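Local structure of putative oxidoreductase (Magnetospirillum magnetotacticum, 3C1A) at residues N24-I29 / P45-L50; A30-A35 / A283-A288. The protein is a putative oxidoreductase of the GFO/IDH/MocA type that probably binds a nicotinamide adenine dinucleotide cofactor in its Rossmann domain. One frame throughout, in Å; residues are numbered along the deposited sequence. Where two conformers were deposited one is given.

Interaction 1 (N24-I29 / P45-L50); sequences NYIRTI and PDNLAL
Ile26 alone carries the 24-29 side of this contact, pressing its two branches against Asn47 and Leu50. Asn24 stands at the N-cap position, although its side chain makes no capping bond; its carbonyl oxygen takes two bonds from Thr28, from opposite faces of the carbonyl plane: the backbone N closes the first turn, and OG1 comes in 2.8 Å from Asn24 O, above the plane. Tyr25 turns to the strands beneath. At Ile26 the first torsion (chi1 -68°) sets CG2 anti to the backbone N, and the longer branch runs out extended (chi2 177°), which sends the two branches to different residues. CG2 of Ile26 lies 3.6 Å from CB of Leu50, the two side chains crossing at a slant. CD1 of Ile26, at the end of the longer branch, meets the backbone of Asn47, 3.3 Å from its O and 4.0 Å from its CB. That oxygen already accepts the backbone N of Leu50 (Leu50 N to Asn47 O, 2.9 Å); the methyl packs beside it without being a polar partner. Further on, Ile29 leans on Leu37 and Ile74. The contact thus joins the first helix of the Rossmann fold, which Tyr25 and Ile26 rest on Leu15 of strand 11-17, to the short helix 45-48 that follows strand 35-42, where Asn47 touches Ser42 and Leu48 packs on Leu40.

Interaction 2 (A30-A35 / A283-A288); sequences AGLPGA and AVRLFA
Leu32 points its two methyls into helix 279-290, with Ala35 meeting the same helix one turn further on. The tight part lies here. Leu32 CG is anti to its carbonyl carbon (chi1 -67°) and the chain is extended beyond it, which carries the fork straight to the helix backbone. CD1 of Leu32 sits 3.7 Å from the backbone N of Arg285 and reaches in beside Val284, although its modelled approach to Val284 CG1 is too short to be trusted. CD2 of Leu32 lies across the root of the arginine, 3.7 Å from Arg285 CB and 4.0 Å from Arg285 CA, the two side chains running nearly at right angles. Trimming this leucine to an alanine would remove both methyls and would probably leave a gap against Val284 and the start of the arginine side chain. Next to it, Ala35 and Ala288 meet through their methyls, CB to CB at 3.9 Å, a small-on-small pairing that lets strand and helix come near; Ala35 also touches Leu13. Between the two leading residues runs a type I turn, Leu32 to Ala35, closing helix 25-31 and opening strand 35-42 in the first beta-alpha-beta crossover of the Rossmann fold; Gly34 ties it to Val11 by backbone hydrogen bonds. The solvent side is looser. Pro33 and Gly34 lie exposed on the turn, and of Arg285 mainly the CB end touches the leucine. Past it the chain bends at chi3 (52°) and leads the guanidinium away, where NE makes a salt bridge with Glu277; the guanidinium of Arg282 also lies close.

Helix 25-31 serves both contacts, whose centres lie about 14 Å apart: interaction 1 uses Ile26 near its start, interaction 2 the turn that follows its last residues. They touch directly at Val284, which fits against the helix through Thr28 (CG2 to Val284 CB, 3.9 Å), Tyr25 (CD1 to Val284 CG2, 4.1 Å) and Ile29. The helix is thereby held between the short helix 45-48 and helix 279-290 from late in the chain. Its start lies just after the glycine-rich GxGxxG turn, which in Rossmann enzymes holds the dinucleotide, so interaction 1 probably lies nearer the cofactor site than interaction 2.

Interaction 1 (N24-I29 / P45-L50)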
loop_
_atom_site.group_PDB
_atom_site.type_symbol
_atom_site.label_atom_id
_atom_site.label_comp_id
_atom_site.label_asym_id
_atom_site.label_seq_id
_atom_site.Cartn_x
_atom_site.Cartn_y
_atom_site.Cartn_z
ATOM N N ASN A 24 -2.001 5.478 12.134
ATOM C CA ASN A 24 -2.954 6.590 12.001
ATOM C C ASN A 24 -4.397 6.162 11.671
ATOM O O ASN A 24 -5.239 6.995 11.355
ATOM C CB ASN A 24 -2.484 7.522 10.884
ATOM C CG ASN A 24 -1.148 8.157 11.176
ATOM O OD1 ASN A 24 -0.274 8.207 10.314
ATOM N ND2 ASN A 24 -0.984 8.661 12.393
ATOM N N TYR A 25 -4.675 4.866 11.736
ATOM C CA TYR A 25 -6.041 4.340 11.498
ATOM C C TYR A 25 -7.074 4.907 12.464
ATOM O O TYR A 25 -8.154 5.333 12.057
ATOM C CB TYR A 25 -6.060 2.802 11.517
ATOM C CG TYR A 25 -5.551 2.181 10.238
ATOM C CD1 TYR A 25 -6.311 2.214 9.064
ATOM C CD2 TYR A 25 -4.322 1.560 10.194
ATOM C CE1 TYR A 25 -5.824 1.643 7.873
ATOM C CE2 TYR A 25 -3.840 0.974 9.028
ATOM C CZ TYR A 25 -4.579 1.024 7.878
ATOM O OH TYR A 25 -4.068 0.439 6.731
ATOM N N ILE A 26 -6.755 4.952 13.753
ATOM C CA ILE A 26 -7.768 5.325 14.725
ATOM C C ILE A 26 -8.236 6.736 14.473
ATOM O O ILE A 26 -9.422 7.010 14.574
ATOM C CB ILE A 26 -7.279 5.188 16.197
ATOM C CG1 ILE A 26 -7.065 3.718 16.571
ATOM C CG2 ILE A 26 -8.289 5.771 17.142
ATOM C CD1 ILE A 26 -6.520 3.536 17.970
ATOM N N ARG A 27 -7.323 7.644 14.158
ATOM C CA ARG A 27 -7.744 9.064 13.925
ATOM C C ARG A 27 -8.477 9.219 12.605
ATOM O O ARG A 27 -9.393 10.032 12.490
ATOM C CB ARG A 27 -6.575 10.046 13.957
ATOM C CG ARG A 27 -5.504 9.804 12.925
ATOM C CD ARG A 27 -4.379 10.821 13.066
ATOM N NE ARG A 27 -3.820 11.161 11.766
ATOM N N THR A 28 -8.070 8.443 11.610
ATOM C CA THR A 28 -8.737 8.461 10.307
ATOM C C THR A 28 -10.174 7.983 10.462
ATOM O O THR A 28 -11.112 8.629 9.976
ATOM C CB THR A 28 -8.014 7.552 9.285
ATOM O OG1 THR A 28 -6.645 7.968 9.117
ATOM C CG2 THR A 28 -8.729 7.596 7.962
ATOM N N ILE A 29 -10.381 6.858 11.151
ATOM C CA ILE A 29 -11.746 6.366 11.330
ATOM C C ILE A 29 -12.560 7.380 12.127
ATOM O O ILE A 29 -13.738 7.602 11.837
ATOM C CB ILE A 29 -11.844 5.032 12.057
ATOM C CG1 ILE A 29 -11.109 3.909 11.294
ATOM C CG2 ILE A 29 -13.328 4.667 12.262
ATOM C CD1 ILE A 29 -10.905 2.692 12.128
ATOM N N PRO A 45 -0.237 0.717 23.763
ATOM C CA PRO A 45 -1.020 1.488 24.745
ATOM C C PRO A 45 -1.242 2.951 24.334
ATOM O O PRO A 45 -2.148 3.604 24.862
ATOM C CB PRO A 45 -0.173 1.395 26.021
ATOM C CG PRO A 45 1.214 1.292 25.523
ATOM C CD PRO A 45 1.132 0.470 24.252
ATOM N N ASP A 46 -0.440 3.448 23.395
ATOM C CA ASP A 46 -0.696 4.764 22.795
ATOM C C ASP A 46 -1.979 4.717 21.936
ATOM O O ASP A 46 -2.788 5.651 21.975
ATOM C CB ASP A 46 0.512 5.237 21.969
ATOM C CG ASP A 46 1.809 5.318 22.801
ATOM O OD1 ASP A 46 1.728 5.527 24.043
ATOM O OD2 ASP A 46 2.902 5.180 22.207
ATOM N N ASN A 47 -2.150 3.617 21.189
ATOM C CA ASN A 47 -3.396 3.330 20.452
ATOM C C ASN A 47 -4.615 3.197 21.364
ATOM O O ASN A 47 -5.650 3.825 21.133
ATOM C CB ASN A 47 -3.251 2.041 19.633
ATOM C CG ASN A 47 -2.423 2.235 18.362
ATOM O OD1 ASN A 47 -1.681 3.212 18.225
ATOM N ND2 ASN A 47 -2.550 1.293 17.422
ATOM N N LEU A 48 -4.488 2.379 22.408
ATOM C CA LEU A 48 -5.592 2.174 23.360
ATOM C C LEU A 48 -6.073 3.490 24.024
ATOM O O LEU A 48 -7.241 3.613 24.394
ATOM C CB LEU A 48 -5.206 1.125 24.416
ATOM C CG LEU A 48 -4.926 -0.280 23.862
ATOM C CD1 LEU A 48 -4.509 -1.236 24.982
ATOM C CD2 LEU A 48 -6.146 -0.827 23.102
ATOM N N ALA A 49 -5.180 4.469 24.135
ATOM C CA ALA A 49 -5.537 5.805 24.623
ATOM C C ALA A 49 -6.476 6.598 23.694
ATOM O O ALA A 49 -7.091 7.581 24.125
ATOM C CB ALA A 49 -4.271 6.610 24.888
ATOM N N LEU A 50 -6.616 6.176 22.441
ATOM C CA LEU A 50 -7.374 6.954 21.452
ATOM C C LEU A 50 -8.856 6.551 21.185
ATOM O O LEU A 50 -9.594 7.284 20.509
ATOM C CB LEU A 50 -6.578 6.950 20.136
ATOM C CG LEU A 50 -5.166 7.536 20.271
ATOM C CD1 LEU A 50 -4.260 7.149 19.094
ATOM C CD2 LEU A 50 -5.274 9.050 20.418
#

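Interaction 2 (A30-A35 / A283-A288)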
loop_
_atom_site.group_PDB
_atom_site.type_symbol
_atom_site.label_atom_id
_atom_site.label_comp_id
_atom_site.label_asym_id
_atom_site.label_seq_id
_atom_site.Cartn_x
_atom_site.Cartn_y
_atom_site.Cartn_z
ATOM N N ALA A 30 -11.947 7.983 13.145
ATOM C CA ALA A 30 -12.668 8.967 13.974
ATOM C C ALA A 30 -13.199 10.154 13.183
ATOM O O ALA A 30 -14.256 10.717 13.523
ATOM C CB ALA A 30 -11.776 9.459 15.115
ATOM N N GLY A 31 -12.479 10.547 12.130
ATOM C CA GLY A 31 -12.868 11.695 11.305
ATOM C C GLY A 31 -13.873 11.404 10.196
ATOM O O GLY A 31 -14.369 12.329 9.559
ATOM N N LEU A 32 -14.182 10.124 9.976
ATOM C CA LEU A 32 -15.117 9.710 8.921
ATOM C C LEU A 32 -16.530 9.764 9.465
ATOM O O LEU A 32 -16.849 9.078 10.430
ATOM C CB LEU A 32 -14.810 8.283 8.424
ATOM C CG LEU A 32 -13.501 8.021 7.670
ATOM C CD1 LEU A 32 -13.338 6.539 7.325
ATOM C CD2 LEU A 32 -13.395 8.849 6.411
ATOM N N PRO A 33 -17.399 10.561 8.842
ATOM C CA PRO A 33 -18.785 10.557 9.279
ATOM C C PRO A 33 -19.582 9.270 9.039
ATOM O O PRO A 33 -20.582 9.050 9.721
ATOM C CB PRO A 33 -19.405 11.714 8.493
ATOM C CG PRO A 33 -18.547 11.911 7.334
ATOM C CD PRO A 33 -17.168 11.510 7.740
ATOM N N GLY A 34 -19.167 8.434 8.094
ATOM C CA GLY A 34 -19.924 7.240 7.764
ATOM C C GLY A 34 -19.437 5.952 8.394
ATOM O O GLY A 34 -19.943 4.890 8.075
ATOM N N ALA A 35 -18.460 6.046 9.283
ATOM C CA ALA A 35 -17.905 4.879 9.944
ATOM C C ALA A 35 -17.720 5.155 11.433
ATOM O O ALA A 35 -17.649 6.326 11.861
ATOM C CB ALA A 35 -16.600 4.490 9.294
ATOM N N ALA A 283 -8.725 5.808 1.420
ATOM C CA ALA A 283 -8.747 4.343 1.574
ATOM C C ALA A 283 -9.828 3.838 2.535
ATOM O O ALA A 283 -10.623 2.955 2.184
ATOM C CB ALA A 283 -7.375 3.855 2.032
ATOM N N VAL A 284 -9.819 4.378 3.751
ATOM C CA VAL A 284 -10.797 4.020 4.776
ATOM C C VAL A 284 -12.229 4.536 4.435
ATOM O O VAL A 284 -13.219 3.852 4.676
ATOM C CB VAL A 284 -10.326 4.545 6.159
ATOM C CG1 VAL A 284 -11.326 4.192 7.253
ATOM C CG2 VAL A 284 -8.942 3.977 6.489
ATOM N N ARG A 285 -12.355 5.737 3.889
ATOM C CA ARG A 285 -13.682 6.217 3.457
ATOM C C ARG A 285 -14.301 5.316 2.394
ATOM O O ARG A 285 -15.425 4.853 2.549
ATOM C CB ARG A 285 -13.599 7.657 2.945
ATOM C CG ARG A 285 -14.963 8.266 2.590
ATOM C CD ARG A 285 -14.859 9.664 2.024
ATOM N NE ARG A 285 -13.922 9.729 0.916
ATOM C CZ ARG A 285 -14.219 9.435 -0.337
ATOM N NH1 ARG A 285 -15.455 9.075 -0.663
ATOM N NH2 ARG A 285 -13.281 9.520 -1.262
ATOM N N LEU A 286 -13.565 5.060 1.320
ATOM C CA LEU A 286 -14.016 4.155 0.276
ATOM C C LEU A 286 -14.302 2.748 0.778
ATOM O O LEU A 286 -15.345 2.160 0.451
ATOM C CB LEU A 286 -13.007 4.094 -0.857
ATOM C CG LEU A 286 -12.927 5.390 -1.676
ATOM C CD1 LEU A 286 -11.786 5.215 -2.718
ATOM C CD2 LEU A 286 -14.279 5.752 -2.293
ATOM N N PHE A 287 -13.388 2.196 1.562
ATOM C CA PHE A 287 -13.542 0.838 2.090
ATOM C C PHE A 287 -14.822 0.782 2.913
ATOM O O PHE A 287 -15.663 -0.037 2.643
ATOM C CB PHE A 287 -12.335 0.409 2.935
ATOM C CG PHE A 287 -12.539 -0.860 3.679
ATOM C CD1 PHE A 287 -12.477 -2.095 3.023
ATOM C CD2 PHE A 287 -12.780 -0.849 5.051
ATOM C CE1 PHE A 287 -12.704 -3.292 3.718
ATOM C CE2 PHE A 287 -12.968 -2.083 5.770
ATOM C CZ PHE A 287 -12.956 -3.264 5.123
ATOM N N ALA A 288 -14.989 1.690 3.860
ATOM C CA ALA A 288 -16.193 1.652 4.717
ATOM C C ALA A 288 -17.434 1.757 3.844
ATOM O O ALA A 288 -18.443 1.077 4.082
ATOM C CB ALA A 288 -16.158 2.723 5.793
#